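Local coordinates for protein putative polyprenyl synthetase (Streptomyces coelicolor, PDB 3NF2) that probably joins isoprenoid diphosphates into longer prenyl chains, as a magnesium-dependent prenyltransferase of the FPP/GGPP synthase family, at residues D32-Y37 / K111-A116; L96-E101 / D157-D162; D224-I229 / E302-E307; G268-A273 / A289-L294. One frame throughout, in Å; residues are numbered along the deposited sequence.

Contact 1: D32-Y37 / K111-A116; sequences DTVAAY and KVHGPA. With SO4 (sulfate ion), chain C; SO4 (sulfate ion), chain E.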
loop_
_atom_site.group_PDB
_atom_site.type_symbol
_atom_site.label_atom_id
_atom_site.label_comp_id
_atom_site.label_asym_id
_atom_site.label_seq_id
_atom_site.Cartn_x
_atom_site.Cartn_y
_atom_site.Cartn_z
ATOM N N ASP A 32 15.629 -2.737 1.375
ATOM C CA ASP A 32 16.317 -2.212 2.558
ATOM C C ASP A 32 17.221 -1.015 2.226
ATOM O O ASP A 32 17.240 -0.042 2.972
ATOM C CB ASP A 32 17.099 -3.312 3.297
ATOM C CG ASP A 32 18.154 -3.980 2.426
ATOM O OD1 ASP A 32 18.007 -4.003 1.185
ATOM O OD2 ASP A 32 19.138 -4.491 2.983
ATOM N N THR A 33 17.936 -1.081 1.099
ATOM C CA THR A 33 18.828 0.007 0.699
ATOM C C THR A 33 18.060 1.183 0.115
ATOM O O THR A 33 18.389 2.341 0.379
ATOM C CB THR A 33 19.960 -0.449 -0.278
ATOM O OG1 THR A 33 19.397 -1.041 -1.461
ATOM C CG2 THR A 33 20.888 -1.451 0.405
ATOM N N VAL A 34 17.031 0.889 -0.668
ATOM C CA VAL A 34 16.214 1.940 -1.273
ATOM C C VAL A 34 15.455 2.741 -0.206
ATOM O O VAL A 34 15.357 3.974 -0.296
ATOM C CB VAL A 34 15.269 1.356 -2.345
ATOM C CG1 VAL A 34 14.301 2.403 -2.851
ATOM C CG2 VAL A 34 16.084 0.800 -3.504
ATOM N N ALA A 35 14.944 2.034 0.808
ATOM C CA ALA A 35 14.359 2.676 1.983
ATOM C C ALA A 35 15.395 3.500 2.734
ATOM O O ALA A 35 15.095 4.610 3.150
ATOM C CB ALA A 35 13.734 1.653 2.920
ATOM N N ALA A 36 16.599 2.950 2.911
ATOM C CA ALA A 36 17.701 3.671 3.571
ATOM C C ALA A 36 18.008 4.975 2.848
ATOM O O ALA A 36 18.282 5.988 3.489
ATOM C CB ALA A 36 18.967 2.802 3.672
ATOM N N TYR A 37 17.950 4.944 1.515
ATOM C CA TYR A 37 18.108 6.161 0.744
ATOM C C TYR A 37 16.975 7.124 1.066
ATOM O O TYR A 37 17.230 8.293 1.334
ATOM C CB TYR A 37 18.174 5.916 -0.767
ATOM C CG TYR A 37 18.196 7.229 -1.513
ATOM C CD1 TYR A 37 19.370 7.979 -1.589
ATOM C CD2 TYR A 37 17.031 7.759 -2.084
ATOM C CE1 TYR A 37 19.399 9.205 -2.238
ATOM C CE2 TYR A 37 17.047 8.988 -2.734
ATOM C CZ TYR A 37 18.238 9.704 -2.803
ATOM O OH TYR A 37 18.282 10.914 -3.444
ATOM N N LYS A 111 13.210 9.339 -8.618
ATOM C CA LYS A 111 14.266 9.922 -9.450
ATOM C C LYS A 111 15.574 9.121 -9.439
ATOM O O LYS A 111 16.222 8.951 -10.474
ATOM C CB LYS A 111 14.542 11.369 -9.031
ATOM C CG LYS A 111 14.160 12.403 -10.077
ATOM C CD LYS A 111 15.372 12.826 -10.908
ATOM C CE LYS A 111 14.952 13.612 -12.142
ATOM N NZ LYS A 111 16.068 14.433 -12.693
ATOM N N VAL A 112 15.953 8.627 -8.269
ATOM C CA VAL A 112 17.212 7.914 -8.115
ATOM C C VAL A 112 17.074 6.453 -8.521
ATOM O O VAL A 112 17.859 5.945 -9.322
ATOM C CB VAL A 112 17.740 8.040 -6.664
ATOM C CG1 VAL A 112 19.098 7.387 -6.504
ATOM C CG2 VAL A 112 17.844 9.479 -6.301
ATOM N N HIS A 113 16.059 5.783 -7.983
ATOM C CA HIS A 113 15.954 4.338 -8.122
ATOM C C HIS A 113 14.842 3.842 -9.061
ATOM O O HIS A 113 14.681 2.627 -9.262
ATOM C CB HIS A 113 15.879 3.698 -6.741
ATOM C CG HIS A 113 17.138 3.856 -5.938
ATOM N ND1 HIS A 113 18.354 3.352 -6.355
ATOM C CD2 HIS A 113 17.370 4.456 -4.744
ATOM C CE1 HIS A 113 19.280 3.635 -5.454
ATOM N NE2 HIS A 113 18.709 4.300 -4.464
ATOM N N GLY A 114 14.109 4.779 -9.659
ATOM C CA GLY A 114 13.021 4.443 -10.581
ATOM C C GLY A 114 11.668 4.464 -9.890
ATOM O O GLY A 114 11.595 4.286 -8.667
ATOM N N PRO A 115 10.592 4.711 -10.663
ATOM C CA PRO A 115 9.210 4.634 -10.183
ATOM C C PRO A 115 8.834 3.292 -9.547
ATOM O O PRO A 115 8.193 3.293 -8.492
ATOM C CB PRO A 115 8.363 4.873 -11.448
ATOM C CG PRO A 115 9.324 5.083 -12.576
ATOM C CD PRO A 115 10.673 5.345 -11.991
ATOM N N ALA A 116 9.242 2.176 -10.166
ATOM C CA ALA A 116 8.887 0.828 -9.693
ATOM C C ALA A 116 9.307 0.580 -8.252
ATOM O O ALA A 116 8.522 0.057 -7.447
ATOM C CB ALA A 116 9.482 -0.250 -10.603
HETATM S S SO4 C . 11.535 1.654 -13.321
HETATM O O1 SO4 C . 11.836 0.322 -13.841
HETATM O O2 SO4 C . 12.378 2.634 -14.013
HETATM O O3 SO4 C . 10.119 1.960 -13.525
HETATM O O4 SO4 C . 11.817 1.686 -11.886
HETATM S S SO4 E . 19.330 1.164 -8.903
HETATM O O1 SO4 E . 19.471 -0.177 -9.471
HETATM O O2 SO4 E . 20.271 1.328 -7.797
HETATM O O3 SO4 E . 19.613 2.162 -9.932
HETATM O O4 SO4 E . 17.963 1.334 -8.413
#
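His113 reaches from helix 109-113 to Val34 and Tyr37 on helix 31-38. Its CB lies 3.6 Å from O4 of one sulfate (chain E). With CG beside the backbone N (chi1 -66°), Val34 CG2 lies over one face of the ring, offset toward its rim, 4.0 Å from His113 CG, a CH-pi contact; Val112 CG1 sits over the centre of the opposite face. His113 CD2 is 4.1 Å from both Val34 methyls, CG1 and CG2. At one edge ND1 donates to that sulfate's O4 at 2.9 Å (N-H...O angle 147°) and weakly to its O2, 3.4 Å from His113 CE1. NE2 lies 4.1 Å from Tyr37 CB. The rings pair edge-to-face, offset, planes at 87°, the imidazole edge toward the phenol. At the far end of the tyrosine, OH is 3.2 Å from Val112 CG2 and hydrogen-bonded to Asp107 O. Replacing His113 by an alanine would probably leave the sulfate without its ring donor and open a gap between Val34 and Tyr37. Ala116 N donates at 3.1 Å to O4 of a second sulfate (chain C), beside N-cap Gly114. Both ions probably come from the crystallisation liquor; the second marks an anion site at the amino end of helix 115-134.

Contact 2: L96-E101 / D157-D162; sequences LMDGDE and DGQAQD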
loop_
_atom_site.group_PDB
_atom_site.type_symbol
_atom_site.label_atom_id
_atom_site.label_comp_id
_atom_site.label_asym_id
_atom_site.label_seq_id
_atom_site.Cartn_x
_atom_site.Cartn_y
_atom_site.Cartn_z
ATOM N N LEU A 96 5.893 10.421 -6.075
ATOM C CA LEU A 96 5.855 9.839 -7.400
ATOM C C LEU A 96 4.623 10.317 -8.156
ATOM O O LEU A 96 4.722 10.737 -9.317
ATOM C CB LEU A 96 5.896 8.312 -7.325
ATOM C CG LEU A 96 5.797 7.550 -8.654
ATOM C CD1 LEU A 96 6.788 8.058 -9.740
ATOM C CD2 LEU A 96 6.016 6.092 -8.385
ATOM N N MET A 97 3.474 10.266 -7.483
ATOM C CA MET A 97 2.206 10.720 -8.044
ATOM C C MET A 97 2.250 12.203 -8.433
ATOM O O MET A 97 1.663 12.600 -9.435
ATOM C CB MET A 97 1.062 10.470 -7.052
ATOM C CG MET A 97 0.645 9.012 -6.924
ATOM S SD MET A 97 -0.831 8.777 -5.924
ATOM C CE MET A 97 -0.127 8.378 -4.350
ATOM N N ASP A 98 2.951 13.012 -7.638
ATOM C CA ASP A 98 3.018 14.459 -7.854
ATOM C C ASP A 98 4.130 14.847 -8.830
ATOM O O ASP A 98 4.181 15.979 -9.303
ATOM C CB ASP A 98 3.216 15.203 -6.520
ATOM C CG ASP A 98 2.022 15.069 -5.578
ATOM O OD1 ASP A 98 0.965 14.524 -5.990
ATOM O OD2 ASP A 98 2.139 15.523 -4.410
ATOM N N GLY A 99 5.024 13.912 -9.119
ATOM C CA GLY A 99 6.139 14.176 -10.014
ATOM C C GLY A 99 7.200 15.072 -9.397
ATOM O O GLY A 99 7.983 15.692 -10.119
ATOM N N ASP A 100 7.217 15.141 -8.065
ATOM C CA ASP A 100 8.212 15.914 -7.333
ATOM C C ASP A 100 9.558 15.232 -7.428
ATOM O O ASP A 100 9.721 14.111 -6.958
ATOM C CB ASP A 100 7.831 16.038 -5.853
ATOM C CG ASP A 100 6.501 16.713 -5.646
ATOM O OD1 ASP A 100 6.117 17.566 -6.473
ATOM O OD2 ASP A 100 5.839 16.386 -4.643
ATOM N N GLU A 101 10.523 15.910 -8.032
ATOM C CA GLU A 101 11.862 15.344 -8.182
ATOM C C GLU A 101 12.711 15.466 -6.910
ATOM O O GLU A 101 13.743 14.801 -6.785
ATOM C CB GLU A 101 12.586 15.989 -9.363
ATOM C CG GLU A 101 11.890 15.808 -10.702
ATOM C CD GLU A 101 12.688 16.404 -11.840
ATOM O OE1 GLU A 101 13.453 17.359 -11.578
ATOM O OE2 GLU A 101 12.558 15.916 -12.988
ATOM N N ASP A 157 -7.387 9.177 0.877
ATOM C CA ASP A 157 -8.495 10.085 0.530
ATOM C C ASP A 157 -8.004 11.487 0.247
ATOM O O ASP A 157 -8.435 12.108 -0.727
ATOM C CB ASP A 157 -9.538 10.176 1.647
ATOM C CG ASP A 157 -10.424 8.949 1.740
ATOM O OD1 ASP A 157 -11.198 8.863 2.723
ATOM O OD2 ASP A 157 -10.342 8.076 0.848
ATOM N N GLY A 158 -7.096 11.974 1.096
ATOM C CA GLY A 158 -6.560 13.325 0.974
ATOM C C GLY A 158 -5.791 13.509 -0.310
ATOM O O GLY A 158 -5.923 14.533 -0.973
ATOM N N GLN A 159 -4.998 12.497 -0.644
ATOM C CA GLN A 159 -4.292 12.434 -1.913
ATOM C C GLN A 159 -5.228 12.336 -3.131
ATOM O O GLN A 159 -4.963 12.966 -4.157
ATOM C CB GLN A 159 -3.271 11.286 -1.888
ATOM C CG GLN A 159 -2.387 11.203 -3.121
ATOM C CD GLN A 159 -1.522 12.434 -3.328
ATOM O OE1 GLN A 159 -1.285 13.209 -2.397
ATOM N NE2 GLN A 159 -1.037 12.613 -4.557
ATOM N N ALA A 160 -6.320 11.575 -3.011
ATOM C CA ALA A 160 -7.354 11.530 -4.058
ATOM C C ALA A 160 -7.962 12.905 -4.279
ATOM O O ALA A 160 -8.156 13.334 -5.423
ATOM C CB ALA A 160 -8.460 10.519 -3.712
ATOM N N GLN A 161 -8.248 13.593 -3.176
ATOM C CA GLN A 161 -8.731 14.964 -3.226
ATOM C C GLN A 161 -7.711 15.871 -3.921
ATOM O O GLN A 161 -8.075 16.667 -4.790
ATOM C CB GLN A 161 -9.088 15.457 -1.814
ATOM C CG GLN A 161 -10.411 14.870 -1.315
ATOM C CD GLN A 161 -10.553 14.764 0.212
ATOM O OE1 GLN A 161 -9.707 15.229 0.982
ATOM N NE2 GLN A 161 -11.647 14.140 0.648
ATOM N N ASP A 162 -6.439 15.721 -3.569
ATOM C CA ASP A 162 -5.375 16.523 -4.182
ATOM C C ASP A 162 -5.368 16.362 -5.704
ATOM O O ASP A 162 -5.456 17.350 -6.428
ATOM C CB ASP A 162 -4.011 16.172 -3.594
ATOM C CG ASP A 162 -2.943 17.170 -3.981
ATOM O OD1 ASP A 162 -2.576 17.998 -3.127
ATOM O OD2 ASP A 162 -2.477 17.146 -5.141
#
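The first aspartate-rich motif, DDxxD, meets helix 139-165 of the catalytic bundle here: Asp98, last aspartate of that motif, accepts a hydrogen bond from Gln159. NE2 of Gln159 donates to Asp98 OD1 at 3.1 Å, with an N-H...O angle of 153°. The bond lies close to the amide plane but reaches the oxygen on its syn side, tilted out of the carboxylate plane. In Gln159, CG anti to the backbone N (chi1 -175°) and then a bend at chi2 (62°) bring the amide to the carboxylate, while CG packs against the end of Met97, 3.8 Å from CE and 4.0 Å from SD. Met97 CB also lies 3.9 Å from Gln159 NE2. An alanine in place of Gln159 would probably leave Asp98 OD1 without this amide donor and the Met97 methyl without its packing partner. Asp162 OD2 stands 4.4 Å from Asp98 OD1, two like charges; Asp162 OD1 is salt-bridged to Lys183. Gly99 ends the motif helix in a Schellman turn. In the second subunit Ala116 packs on Met97, and Leu120 on Gln159. A sulfate, probably from the crystallisation liquor, has its nearest atom about 3 Å from the Asp98 side chain, consistent with the diphosphate-magnesium pocket this motif lines in related prenyl synthases.

Contact 3: D224-I229 / E302-E307; sequences DDLLGI and EWTADE
In Leu226, chi1 -70° (CG beside the backbone N) with chi2 165° directs the two methyls toward Thr304 and Ala305. In Thr304 the methyl CG2 is the branch opposite the backbone N, and it faces the leucine in place of the hydroxyl. The two side chains lie alongside each other, pointing in opposite senses: Leu226 CD2 rests 4.0 Å from Thr304 CB, and Leu226 CG lies 4.1 Å from Thr304 CG2. The other methyl, CD1, lands beside the next residue, 4.0 Å from Ala305 CA and 4.2 Å from its CB, lying partly against main chain. Leu226 belongs to the second aspartate-rich region of the prenyl synthase fold, directly after Asp224 and Asp225, with Gly228 where the DDxxD pattern has its last aspartate. The contact thus sets helix 203-230, which carries that region, against the late helix 300-319 through van der Waals packing, with no hydrogen bond between the two segments. The backbones come as near as 7.3 Å, between Leu226 CA and Thr304 CA. Thr304 OG1 is hydrogen-bonded to Gly300 O within its own helix, satisfying the hydroxyl locally. Asp225, next to the leucine, has its carboxylate hydrogen-bonded to Gln221 and to Leu251 N.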
loop_
_atom_site.group_PDB
_atom_site.type_symbol
_atom_site.label_atom_id
_atom_site.label_comp_id
_atom_site.label_asym_id
_atom_site.label_seq_id
_atom_site.Cartn_x
_atom_site.Cartn_y
_atom_site.Cartn_z
ATOM N N ASP A 224 1.774 25.704 8.852
ATOM C CA ASP A 224 2.588 25.255 7.710
ATOM C C ASP A 224 2.275 26.020 6.426
ATOM O O ASP A 224 3.172 26.406 5.685
ATOM C CB ASP A 224 2.384 23.763 7.449
ATOM C CG ASP A 224 3.628 22.949 7.701
ATOM O OD1 ASP A 224 4.723 23.365 7.266
ATOM O OD2 ASP A 224 3.502 21.871 8.313
ATOM N N ASP A 225 0.993 26.253 6.185
ATOM C CA ASP A 225 0.558 27.077 5.060
ATOM C C ASP A 225 0.988 28.542 5.167
ATOM O O ASP A 225 1.294 29.171 4.153
ATOM C CB ASP A 225 -0.956 26.998 4.911
ATOM C CG ASP A 225 -1.422 25.637 4.461
ATOM O OD1 ASP A 225 -0.562 24.780 4.149
ATOM O OD2 ASP A 225 -2.651 25.426 4.435
ATOM N N LEU A 226 0.991 29.089 6.381
ATOM C CA LEU A 226 1.491 30.457 6.579
ATOM C C LEU A 226 2.987 30.532 6.338
ATOM O O LEU A 226 3.460 31.469 5.696
ATOM C CB LEU A 226 1.151 30.993 7.968
ATOM C CG LEU A 226 -0.316 31.303 8.285
ATOM C CD1 LEU A 226 -0.492 31.469 9.783
ATOM C CD2 LEU A 226 -0.828 32.540 7.529
ATOM N N LEU A 227 3.724 29.528 6.821
ATOM C CA LEU A 227 5.175 29.484 6.639
ATOM C C LEU A 227 5.578 29.142 5.209
ATOM O O LEU A 227 6.650 29.543 4.761
ATOM C CB LEU A 227 5.835 28.483 7.599
ATOM C CG LEU A 227 5.692 28.548 9.132
ATOM C CD1 LEU A 227 6.610 27.502 9.791
ATOM C CD2 LEU A 227 5.941 29.945 9.733
ATOM N N GLY A 228 4.743 28.382 4.498
ATOM C CA GLY A 228 5.015 28.073 3.087
ATOM C C GLY A 228 5.041 29.312 2.194
ATOM O O GLY A 228 5.781 29.368 1.214
ATOM N N ILE A 229 4.235 30.312 2.532
ATOM C CA ILE A 229 4.299 31.592 1.828
ATOM C C ILE A 229 5.218 32.621 2.511
ATOM O O ILE A 229 6.209 33.037 1.932
ATOM C CB ILE A 229 2.902 32.196 1.580
ATOM C CG1 ILE A 229 1.994 31.176 0.872
ATOM C CG2 ILE A 229 3.028 33.503 0.771
ATOM C CD1 ILE A 229 0.510 31.504 0.948
ATOM N N GLU A 302 -4.651 36.539 7.477
ATOM C CA GLU A 302 -5.373 36.739 8.723
ATOM C C GLU A 302 -6.337 35.601 9.009
ATOM O O GLU A 302 -6.332 35.054 10.116
ATOM C CB GLU A 302 -6.128 38.076 8.698
ATOM C CG GLU A 302 -6.880 38.404 9.990
ATOM C CD GLU A 302 -5.962 38.532 11.212
ATOM O OE1 GLU A 302 -4.831 39.049 11.075
ATOM O OE2 GLU A 302 -6.378 38.118 12.315
ATOM N N TRP A 303 -7.145 35.237 8.008
ATOM C CA TRP A 303 -8.103 34.150 8.164
ATOM C C TRP A 303 -7.422 32.844 8.576
ATOM O O TRP A 303 -7.965 32.092 9.392
ATOM C CB TRP A 303 -8.929 33.926 6.896
ATOM C CG TRP A 303 -10.088 33.014 7.152
ATOM C CD1 TRP A 303 -11.326 33.371 7.587
ATOM C CD2 TRP A 303 -10.101 31.582 7.028
ATOM N NE1 TRP A 303 -12.130 32.252 7.722
ATOM C CE2 TRP A 303 -11.396 31.142 7.394
ATOM C CE3 TRP A 303 -9.143 30.629 6.643
ATOM C CZ2 TRP A 303 -11.761 29.796 7.374
ATOM C CZ3 TRP A 303 -9.502 29.291 6.635
ATOM C CH2 TRP A 303 -10.807 28.889 6.993
ATOM N N THR A 304 -6.241 32.590 8.020
ATOM C CA THR A 304 -5.522 31.344 8.285
ATOM C C THR A 304 -4.859 31.345 9.681
ATOM O O THR A 304 -4.791 30.298 10.340
ATOM C CB THR A 304 -4.507 31.025 7.169
ATOM O OG1 THR A 304 -5.160 31.119 5.896
ATOM C CG2 THR A 304 -3.920 29.614 7.338
ATOM N N ALA A 305 -4.395 32.508 10.132
ATOM C CA ALA A 305 -3.885 32.650 11.511
ATOM C C ALA A 305 -5.001 32.457 12.531
ATOM O O ALA A 305 -4.802 31.794 13.546
ATOM C CB ALA A 305 -3.183 33.992 11.718
ATOM N N ASP A 306 -6.178 33.010 12.239
ATOM C CA ASP A 306 -7.365 32.806 13.077
ATOM C C ASP A 306 -7.838 31.358 13.088
ATOM O O ASP A 306 -8.346 30.879 14.105
ATOM C CB ASP A 306 -8.518 33.703 12.636
ATOM C CG ASP A 306 -8.203 35.182 12.783
ATOM O OD1 ASP A 306 -7.188 35.523 13.432
ATOM O OD2 ASP A 306 -8.979 36.003 12.243
ATOM N N GLU A 307 -7.691 30.670 11.956
ATOM C CA GLU A 307 -8.011 29.245 11.900
ATOM C C GLU A 307 -7.058 28.419 12.741
ATOM O O GLU A 307 -7.502 27.533 13.458
ATOM C CB GLU A 307 -8.047 28.716 10.473
ATOM C CG GLU A 307 -9.461 28.473 10.020
ATOM C CD GLU A 307 -10.054 27.164 10.505
ATOM O OE1 GLU A 307 -9.340 26.145 10.494
ATOM O OE2 GLU A 307 -11.248 27.155 10.878
#

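Contact 4: G268-A273 / A289-L294; sequences GEILTA and AARAAL
Ile270 lays its CG2 methyl over one face of the Arg291 guanidinium, joining two consecutive helices of the alpha-helical isoprenoid synthase fold, 262-275 and 285-297, at the surface of the molecule. The methyl lies 3.5 Å from both NE and NH2 and 3.6 Å from CZ, so the flat group is met broadside and not at its rim. The other branch of Ile270 goes to a second partner, its CD1 meeting Leu294 CD1 at 3.8 Å, the two side chains nearly perpendicular. Arg291 and Leu294, one turn apart on the same helix, thus take one branch each of a single isoleucine. No hydrogen bond links the two segments. The guanidinium also has polar partners: with the chain bent at chi2 (136°), it lies where NE forms a salt bridge with Asp274 OD2, while NH1 is hydrogen-bonded to Glu287 O in its own helix. Asp274 follows directly on the segment 268-273, and the charge pairing and the methyl contact both join the same two helices. Farther out, Leu271 packs on Val253 and Leu257 of helix 251-259. On the isoleucine's own helix, Gly268 O accepts twice from Thr272, from N and from OG1 on opposite faces of the carbonyl plane, the OG1 bond measuring 2.9 Å.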
loop_
_atom_site.group_PDB
_atom_site.type_symbol
_atom_site.label_atom_id
_atom_site.label_comp_id
_atom_site.label_asym_id
_atom_site.label_seq_id
_atom_site.Cartn_x
_atom_site.Cartn_y
_atom_site.Cartn_z
ATOM N N GLY A 268 -7.741 35.748 -8.370
ATOM C CA GLY A 268 -8.401 34.731 -9.199
ATOM C C GLY A 268 -7.982 34.739 -10.663
ATOM O O GLY A 268 -7.673 33.688 -11.228
ATOM N N GLU A 269 -7.965 35.927 -11.268
ATOM C CA GLU A 269 -7.565 36.092 -12.666
ATOM C C GLU A 269 -6.110 35.688 -12.872
ATOM O O GLU A 269 -5.778 34.984 -13.827
ATOM C CB GLU A 269 -7.778 37.542 -13.119
ATOM C CG GLU A 269 -9.242 37.975 -13.196
ATOM C CD GLU A 269 -9.429 39.494 -13.246
ATOM O OE1 GLU A 269 -8.437 40.230 -13.459
ATOM O OE2 GLU A 269 -10.581 39.951 -13.068
ATOM N N ILE A 270 -5.258 36.120 -11.949
ATOM C CA ILE A 270 -3.815 35.888 -12.022
ATOM C C ILE A 270 -3.445 34.408 -11.865
ATOM O O ILE A 270 -2.655 33.879 -12.646
ATOM C CB ILE A 270 -3.072 36.758 -10.974
ATOM C CG1 ILE A 270 -3.102 38.229 -11.386
ATOM C CG2 ILE A 270 -1.640 36.318 -10.803
ATOM C CD1 ILE A 270 -2.565 39.166 -10.330
ATOM N N LEU A 271 -4.031 33.742 -10.870
ATOM C CA LEU A 271 -3.740 32.330 -10.606
ATOM C C LEU A 271 -4.250 31.401 -11.709
ATOM O O LEU A 271 -3.617 30.382 -12.005
ATOM C CB LEU A 271 -4.298 31.898 -9.245
ATOM C CG LEU A 271 -3.778 32.596 -7.979
ATOM C CD1 LEU A 271 -4.515 32.052 -6.755
ATOM C CD2 LEU A 271 -2.258 32.498 -7.806
ATOM N N THR A 272 -5.393 31.757 -12.301
ATOM C CA THR A 272 -5.898 31.099 -13.509
ATOM C C THR A 272 -4.914 31.312 -14.676
ATOM O O THR A 272 -4.584 30.364 -15.391
ATOM C CB THR A 272 -7.326 31.598 -13.857
ATOM O OG1 THR A 272 -8.214 31.306 -12.766
ATOM C CG2 THR A 272 -7.873 30.943 -15.142
ATOM N N ALA A 273 -4.419 32.541 -14.834
ATOM C CA ALA A 273 -3.418 32.860 -15.865
ATOM C C ALA A 273 -2.081 32.182 -15.628
ATOM O O ALA A 273 -1.437 31.736 -16.575
ATOM C CB ALA A 273 -3.223 34.370 -15.996
ATOM N N ALA A 289 5.959 37.778 -4.567
ATOM C CA ALA A 289 5.623 38.737 -3.514
ATOM C C ALA A 289 4.296 39.433 -3.809
ATOM O O ALA A 289 3.432 39.498 -2.927
ATOM C CB ALA A 289 6.746 39.753 -3.322
ATOM N N ALA A 290 4.109 39.912 -5.046
ATOM C CA ALA A 290 2.832 40.542 -5.428
ATOM C C ALA A 290 1.614 39.662 -5.125
ATOM O O ALA A 290 0.588 40.169 -4.659
ATOM C CB ALA A 290 2.833 40.937 -6.903
ATOM N N ARG A 291 1.728 38.355 -5.386
ATOM C CA ARG A 291 0.614 37.417 -5.146
ATOM C C ARG A 291 0.350 37.197 -3.659
ATOM O O ARG A 291 -0.800 37.047 -3.241
ATOM C CB ARG A 291 0.866 36.072 -5.840
ATOM C CG ARG A 291 0.583 36.089 -7.351
ATOM C CD ARG A 291 1.678 35.371 -8.137
ATOM N NE ARG A 291 1.494 35.485 -9.586
ATOM C CZ ARG A 291 1.948 36.487 -10.344
ATOM N NH1 ARG A 291 2.616 37.507 -9.808
ATOM N NH2 ARG A 291 1.731 36.472 -11.654
ATOM N N ALA A 292 1.427 37.164 -2.880
ATOM C CA ALA A 292 1.367 37.083 -1.426
ATOM C C ALA A 292 0.689 38.333 -0.868
ATOM O O ALA A 292 -0.278 38.245 -0.094
ATOM C CB ALA A 292 2.762 36.945 -0.866
ATOM N N ALA A 293 1.177 39.488 -1.313
ATOM C CA ALA A 293 0.590 40.781 -0.972
ATOM C C ALA A 293 -0.909 40.850 -1.295
ATOM O O ALA A 293 -1.691 41.379 -0.497
ATOM C CB ALA A 293 1.362 41.901 -1.655
ATOM N N LEU A 294 -1.317 40.272 -2.428
ATOM C CA LEU A 294 -2.747 40.205 -2.778
ATOM C C LEU A 294 -3.559 39.263 -1.891
ATOM O O LEU A 294 -4.701 39.564 -1.574
ATOM C CB LEU A 294 -2.952 39.825 -4.250
ATOM C CG LEU A 294 -2.836 40.879 -5.359
ATOM C CD1 LEU A 294 -2.601 40.180 -6.675
ATOM C CD2 LEU A 294 -4.068 41.804 -5.451
#

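From the N terminus, helix 31-38 opens contact 1, which closes when the chain returns at 111-116, tying that helix to helix 109-113 and the start of helix 115-134. Contact 2 has already opened at 96-101 inside that loop and closes only at 157-162, joining the first aspartate-rich motif to helix 139-165, so the two cross; they also touch, Pro115 O packing on Leu96 CD2. Contact 3 starts afresh at 224-229 and closes at 302-307, joining helices 203-230 and 300-319. Nested inside its loop, contact 4 joins helices 262-275 and 285-297. These two touch through Ile229 and Ala292, their centres about 17 Å apart. Contacts 1 and 3 lie on opposite sides of the chain's centre.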